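Transcription regulator AmtR (Mycobacterium smegmatis, PDB 5E57) probably binds DNA through a helix-turn-helix motif as a TetR-family transcription regulator concerned with nitrogen regulation. Local coordinates at residues A[83-88]-A[132-137]; A[137-142]-A[183-188]. One frame throughout, in Å; residues are numbered along the deposited sequence.

Interaction 1: residues A[83-88]-A[132-137]; sequences PRLHAL and RSLAAA
Leu134 turns its CG anti to its own carbonyl carbon (chi1 -66°), which sends both methyls across to helix 82-98, while Leu85 answers with CG anti to the backbone N (chi1 177°) and the two side chains run alongside each other, pointing opposite ways. This is helix-helix packing in the all-helical ligand-binding domain of a TetR-family regulator: the short segments run closer to antiparallel than parallel, at 141°, with their axes 9.3 Å apart at closest approach. No hydrogen bond joins them, and the grip is apolar. Leu134 CB meets Leu85 CD1 at 4.1 Å and Leu134 CD1 touches Leu88 CD2 at 3.9 Å. The second Leu85 methyl goes past Leu134 to the next residue, with Leu85 CD2 lying 3.9 Å from CA of Ala135. Tyr131, also on helix 118-142, touches Leu85 and Leu88, and Leu75 of helix 65-75 packs on Leu134. Arg84 closes one end, its chain bent at chi3 and set nearly perpendicular to the Leu134 side chain. Backbone carbonyls hold its guanidinium: NH1 bonds to Leu74 O and NE to Pro80 O, and these bonds probably keep the group in place against the leucine. One face of that guanidinium is covered by a Leu134 methyl, CD2, which comes 3.7 Å from Arg84 NH1.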
loop_
_atom_site.group_PDB
_atom_site.type_symbol
_atom_site.label_atom_id
_atom_site.label_comp_id
_atom_site.label_asym_id
_atom_site.label_seq_id
_atom_site.Cartn_x
_atom_site.Cartn_y
_atom_site.Cartn_z
ATOM N N PRO A 83 7.549 22.678 0.062
ATOM C CA PRO A 83 7.124 22.736 1.448
ATOM C C PRO A 83 5.658 22.423 1.593
ATOM O O PRO A 83 5.215 22.061 2.695
ATOM C CB PRO A 83 7.386 24.188 1.863
ATOM C CG PRO A 83 8.575 24.593 1.022
ATOM C CD PRO A 83 8.375 23.847 -0.304
ATOM N N ARG A 84 4.898 22.567 0.508
ATOM C CA ARG A 84 3.444 22.430 0.653
ATOM C C ARG A 84 3.054 20.936 0.654
ATOM O O ARG A 84 2.309 20.455 1.537
ATOM C CB ARG A 84 2.715 23.246 -0.413
ATOM C CG ARG A 84 2.727 24.749 -0.066
ATOM C CD ARG A 84 1.814 25.503 -1.009
ATOM N NE ARG A 84 2.398 25.572 -2.305
ATOM C CZ ARG A 84 1.765 25.500 -3.484
ATOM N NH1 ARG A 84 0.488 25.248 -3.597
ATOM N NH2 ARG A 84 2.489 25.625 -4.574
ATOM N N LEU A 85 3.625 20.240 -0.301
ATOM C CA LEU A 85 3.522 18.833 -0.403
ATOM C C LEU A 85 4.084 18.162 0.842
ATOM O O LEU A 85 3.394 17.376 1.472
ATOM C CB LEU A 85 4.280 18.362 -1.600
ATOM C CG LEU A 85 4.322 16.844 -1.790
ATOM C CD1 LEU A 85 2.917 16.319 -1.936
ATOM C CD2 LEU A 85 5.124 16.515 -3.049
ATOM N N HIS A 86 5.278 18.552 1.235
ATOM C CA HIS A 86 5.817 18.077 2.495
ATOM C C HIS A 86 4.862 18.167 3.651
ATOM O O HIS A 86 4.706 17.193 4.381
ATOM C CB HIS A 86 7.143 18.711 2.859
ATOM C CG HIS A 86 7.904 17.919 3.882
ATOM N ND1 HIS A 86 7.882 18.233 5.223
ATOM C CD2 HIS A 86 8.636 16.796 3.773
ATOM C CE1 HIS A 86 8.595 17.338 5.896
ATOM N NE2 HIS A 86 9.083 16.476 5.034
ATOM N N ALA A 87 4.199 19.310 3.821
ATOM C CA ALA A 87 3.362 19.520 4.945
ATOM C C ALA A 87 2.137 18.577 4.804
ATOM O O ALA A 87 1.684 18.022 5.800
ATOM C CB ALA A 87 2.879 20.951 5.017
ATOM N N LEU A 88 1.605 18.422 3.590
ATOM C CA LEU A 88 0.471 17.526 3.436
ATOM C C LEU A 88 0.869 16.076 3.826
ATOM O O LEU A 88 0.112 15.400 4.490
ATOM C CB LEU A 88 -0.030 17.560 1.991
ATOM C CG LEU A 88 -1.155 16.591 1.592
ATOM C CD1 LEU A 88 -2.377 16.748 2.456
ATOM C CD2 LEU A 88 -1.495 16.822 0.115
ATOM N N ARG A 132 -1.069 14.764 -6.692
ATOM C CA ARG A 132 -0.370 14.695 -7.954
ATOM C C ARG A 132 -0.059 16.119 -8.511
ATOM O O ARG A 132 1.025 16.331 -9.119
ATOM C CB ARG A 132 -1.221 13.878 -8.958
ATOM C CG ARG A 132 -0.555 13.695 -10.289
ATOM C CD ARG A 132 -1.484 13.243 -11.387
ATOM N NE ARG A 132 -2.105 11.972 -10.988
ATOM C CZ ARG A 132 -1.551 10.756 -11.095
ATOM N NH1 ARG A 132 -0.331 10.576 -11.610
ATOM N NH2 ARG A 132 -2.249 9.693 -10.690
ATOM N N SER A 133 -1.008 17.053 -8.329
ATOM C CA SER A 133 -0.780 18.444 -8.691
ATOM C C SER A 133 0.360 19.028 -7.934
ATOM O O SER A 133 1.208 19.605 -8.551
ATOM C CB SER A 133 -1.999 19.352 -8.434
ATOM O OG SER A 133 -3.107 18.871 -9.168
ATOM N N LEU A 134 0.367 18.930 -6.592
ATOM C CA LEU A 134 1.504 19.448 -5.831
ATOM C C LEU A 134 2.780 18.780 -6.259
ATOM O O LEU A 134 3.787 19.457 -6.515
ATOM C CB LEU A 134 1.343 19.249 -4.329
ATOM C CG LEU A 134 0.219 20.043 -3.747
ATOM C CD1 LEU A 134 -0.094 19.515 -2.369
ATOM C CD2 LEU A 134 0.598 21.529 -3.720
ATOM N N ALA A 135 2.759 17.455 -6.375
ATOM C CA ALA A 135 3.969 16.740 -6.773
ATOM C C ALA A 135 4.471 17.060 -8.207
ATOM O O ALA A 135 5.683 17.088 -8.475
ATOM C CB ALA A 135 3.783 15.234 -6.634
ATOM N N ALA A 136 3.559 17.259 -9.130
ATOM C CA ALA A 136 3.963 17.629 -10.503
ATOM C C ALA A 136 4.654 19.018 -10.482
ATOM O O ALA A 136 5.588 19.265 -11.243
ATOM C CB ALA A 136 2.764 17.643 -11.429
ATOM N N ALA A 137 4.244 19.894 -9.566
ATOM C CA ALA A 137 4.908 21.203 -9.446
ATOM C C ALA A 137 6.301 21.051 -8.765
ATOM O O ALA A 137 7.256 21.785 -9.089
ATOM C CB ALA A 137 3.991 22.209 -8.687
#

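Interaction 2: residues A[137-142]-A[183-188]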
loop_
_atom_site.group_PDB
_atom_site.type_symbol
_atom_site.label_atom_id
_atom_site.label_comp_id
_atom_site.label_asym_id
_atom_site.label_seq_id
_atom_site.Cartn_x
_atom_site.Cartn_y
_atom_site.Cartn_z
ATOM N N ALA A 137 4.244 19.894 -9.566
ATOM C CA ALA A 137 4.908 21.203 -9.446
ATOM C C ALA A 137 6.301 21.051 -8.765
ATOM O O ALA A 137 7.256 21.785 -9.089
ATOM C CB ALA A 137 3.991 22.209 -8.687
ATOM N N VAL A 138 6.462 20.083 -7.854
ATOM C CA VAL A 138 7.775 19.918 -7.215
ATOM C C VAL A 138 8.745 19.400 -8.267
ATOM O O VAL A 138 9.921 19.831 -8.356
ATOM C CB VAL A 138 7.742 18.963 -6.004
ATOM C CG1 VAL A 138 9.146 18.717 -5.498
ATOM C CG2 VAL A 138 6.819 19.500 -4.909
ATOM N N ILE A 139 8.238 18.465 -9.060
ATOM C CA ILE A 139 8.978 17.934 -10.170
ATOM C C ILE A 139 9.468 19.033 -11.136
ATOM O O ILE A 139 10.650 19.035 -11.499
ATOM C CB ILE A 139 8.183 16.860 -10.942
ATOM C CG1 ILE A 139 8.098 15.562 -10.099
ATOM C CG2 ILE A 139 8.881 16.506 -12.244
ATOM C CD1 ILE A 139 6.990 14.617 -10.555
ATOM N N ALA A 140 8.562 19.921 -11.571
ATOM C CA ALA A 140 8.928 20.989 -12.494
ATOM C C ALA A 140 10.002 21.875 -11.864
ATOM O O ALA A 140 11.001 22.131 -12.493
ATOM C CB ALA A 140 7.702 21.804 -12.901
ATOM N N GLU A 141 9.805 22.285 -10.608
ATOM C CA GLU A 141 10.740 23.133 -9.887
ATOM C C GLU A 141 12.126 22.543 -9.671
ATOM O O GLU A 141 13.069 23.305 -9.525
ATOM C CB GLU A 141 10.180 23.554 -8.524
ATOM N N CYS A 142 12.275 21.217 -9.667
ATOM C CA CYS A 142 13.590 20.645 -9.340
ATOM C C CYS A 142 14.173 19.842 -10.489
ATOM O O CYS A 142 15.262 19.325 -10.365
ATOM C CB CYS A 142 13.515 19.789 -8.080
ATOM S SG CYS A 142 12.712 18.211 -8.375
ATOM N N ARG A 183 12.210 12.972 -2.147
ATOM C CA ARG A 183 13.256 12.417 -3.011
ATOM C C ARG A 183 12.825 11.775 -4.281
ATOM O O ARG A 183 13.553 11.856 -5.304
ATOM C CB ARG A 183 14.157 11.445 -2.280
ATOM C CG ARG A 183 14.911 12.136 -1.216
ATOM C CD ARG A 183 15.830 11.141 -0.578
ATOM N NE ARG A 183 16.401 11.769 0.583
ATOM C CZ ARG A 183 17.557 12.358 0.576
ATOM N NH1 ARG A 183 18.317 12.351 -0.544
ATOM N NH2 ARG A 183 17.977 12.943 1.713
ATOM N N VAL A 184 11.655 11.163 -4.293
ATOM C CA VAL A 184 11.241 10.445 -5.506
ATOM C C VAL A 184 10.894 11.439 -6.563
ATOM O O VAL A 184 10.824 11.065 -7.765
ATOM C CB VAL A 184 10.016 9.495 -5.379
ATOM C CG1 VAL A 184 10.371 8.344 -4.525
ATOM C CG2 VAL A 184 8.787 10.198 -4.818
ATOM N N LEU A 185 10.656 12.676 -6.144
ATOM C CA LEU A 185 10.361 13.734 -7.115
ATOM C C LEU A 185 11.587 14.526 -7.579
ATOM O O LEU A 185 11.434 15.459 -8.325
ATOM C CB LEU A 185 9.408 14.718 -6.499
ATOM C CG LEU A 185 8.132 14.106 -5.984
ATOM C CD1 LEU A 185 7.305 15.222 -5.349
ATOM C CD2 LEU A 185 7.376 13.381 -7.074
ATOM N N GLY A 186 12.770 14.188 -7.078
ATOM C CA GLY A 186 14.022 14.831 -7.483
ATOM C C GLY A 186 14.378 15.945 -6.545
ATOM O O GLY A 186 15.300 16.667 -6.789
ATOM N N PHE A 187 13.650 16.120 -5.467
ATOM C CA PHE A 187 14.064 17.143 -4.521
ATOM C C PHE A 187 15.339 16.685 -3.804
ATOM O O PHE A 187 15.372 15.587 -3.238
ATOM C CB PHE A 187 12.939 17.440 -3.547
ATOM C CG PHE A 187 13.220 18.518 -2.569
ATOM C CD1 PHE A 187 12.811 19.812 -2.810
ATOM C CD2 PHE A 187 13.802 18.223 -1.362
ATOM C CE1 PHE A 187 13.035 20.803 -1.871
ATOM C CE2 PHE A 187 14.037 19.211 -0.428
ATOM C CZ PHE A 187 13.654 20.504 -0.677
ATOM N N ASP A 188 16.362 17.545 -3.839
ATOM C CA ASP A 188 17.634 17.341 -3.123
ATOM C C ASP A 188 17.973 18.538 -2.215
ATOM O O ASP A 188 19.117 18.710 -1.863
ATOM C CB ASP A 188 18.800 17.094 -4.122
#
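Leu185 stands roughly perpendicular to both Val138 and Ile139, so its forked end lies across the last turns of helix 118-142, each methyl with a neighbour of its own. The residue sits where helix 173-183 gives way to a loop through a Schellman motif, whose glycine, Gly186, has positive phi (95°); a type I turn from Arg183 to Gly186 overlaps it. In this helical ligand-binding domain the turn packs against the end of a second helix. CD1 of Leu185 is 3.8 Å from CB of Val138, and CD2 of Leu185 approaches the tip of Ile139, CD1, at 3.7 Å. Ile139 places CG1 anti to its carbonyl carbon (chi1 -72°), and from there the chain extends to bring CD1 up to that methyl. Val138 also sends CG1 toward Phe187, but CB of Phe187 is 4.5 Å from Val138 CG1, a looser touch. The Phe187 ring instead meets Phe191 edge-to-face. Pro152 and Ala148 pack on Leu185 as well, and the nearby Val184 packs on Gly180 of the second subunit, so this turn borders the dimer contact.

At the helix terminus the packing involves backbone. Cys142 was deposited in two conformers, and its sulfur contacts hold for the one described here alone, which makes them less certain. In it SG sits between the backbone N and carbonyl carbon of Cys142 and lies near the Leu185-Gly186-Phe187 backbone, 3.4 Å from C of Gly186. The Leu185 carbonyl oxygen, buried by the contact and without a hydrogen-bond partner in the model, is 3.0 Å from Cys142 SG in this conformer.

Helix 118-142 carries both contacts in series: interaction 1 uses its 132-137 turns against helix 82-98, and interaction 2 its final turns against the 183-188 loop, with Ala137 shared and the centres about 9 Å apart. The two apolar contacts are continuous. Leu185 CD1 lies 3.4 Å from Leu85 CD2 and 3.7 Å from Ala135 CB, and the same Leu85 methyl, CD2, is 3.9 Å from Val138 CG2, so helix 82-98, the loop and the long helix meet at Leu85 and Leu185. Both contacts belong to the helical body rather than to the predicted helix-turn-helix at residues 30-49, which would contact DNA.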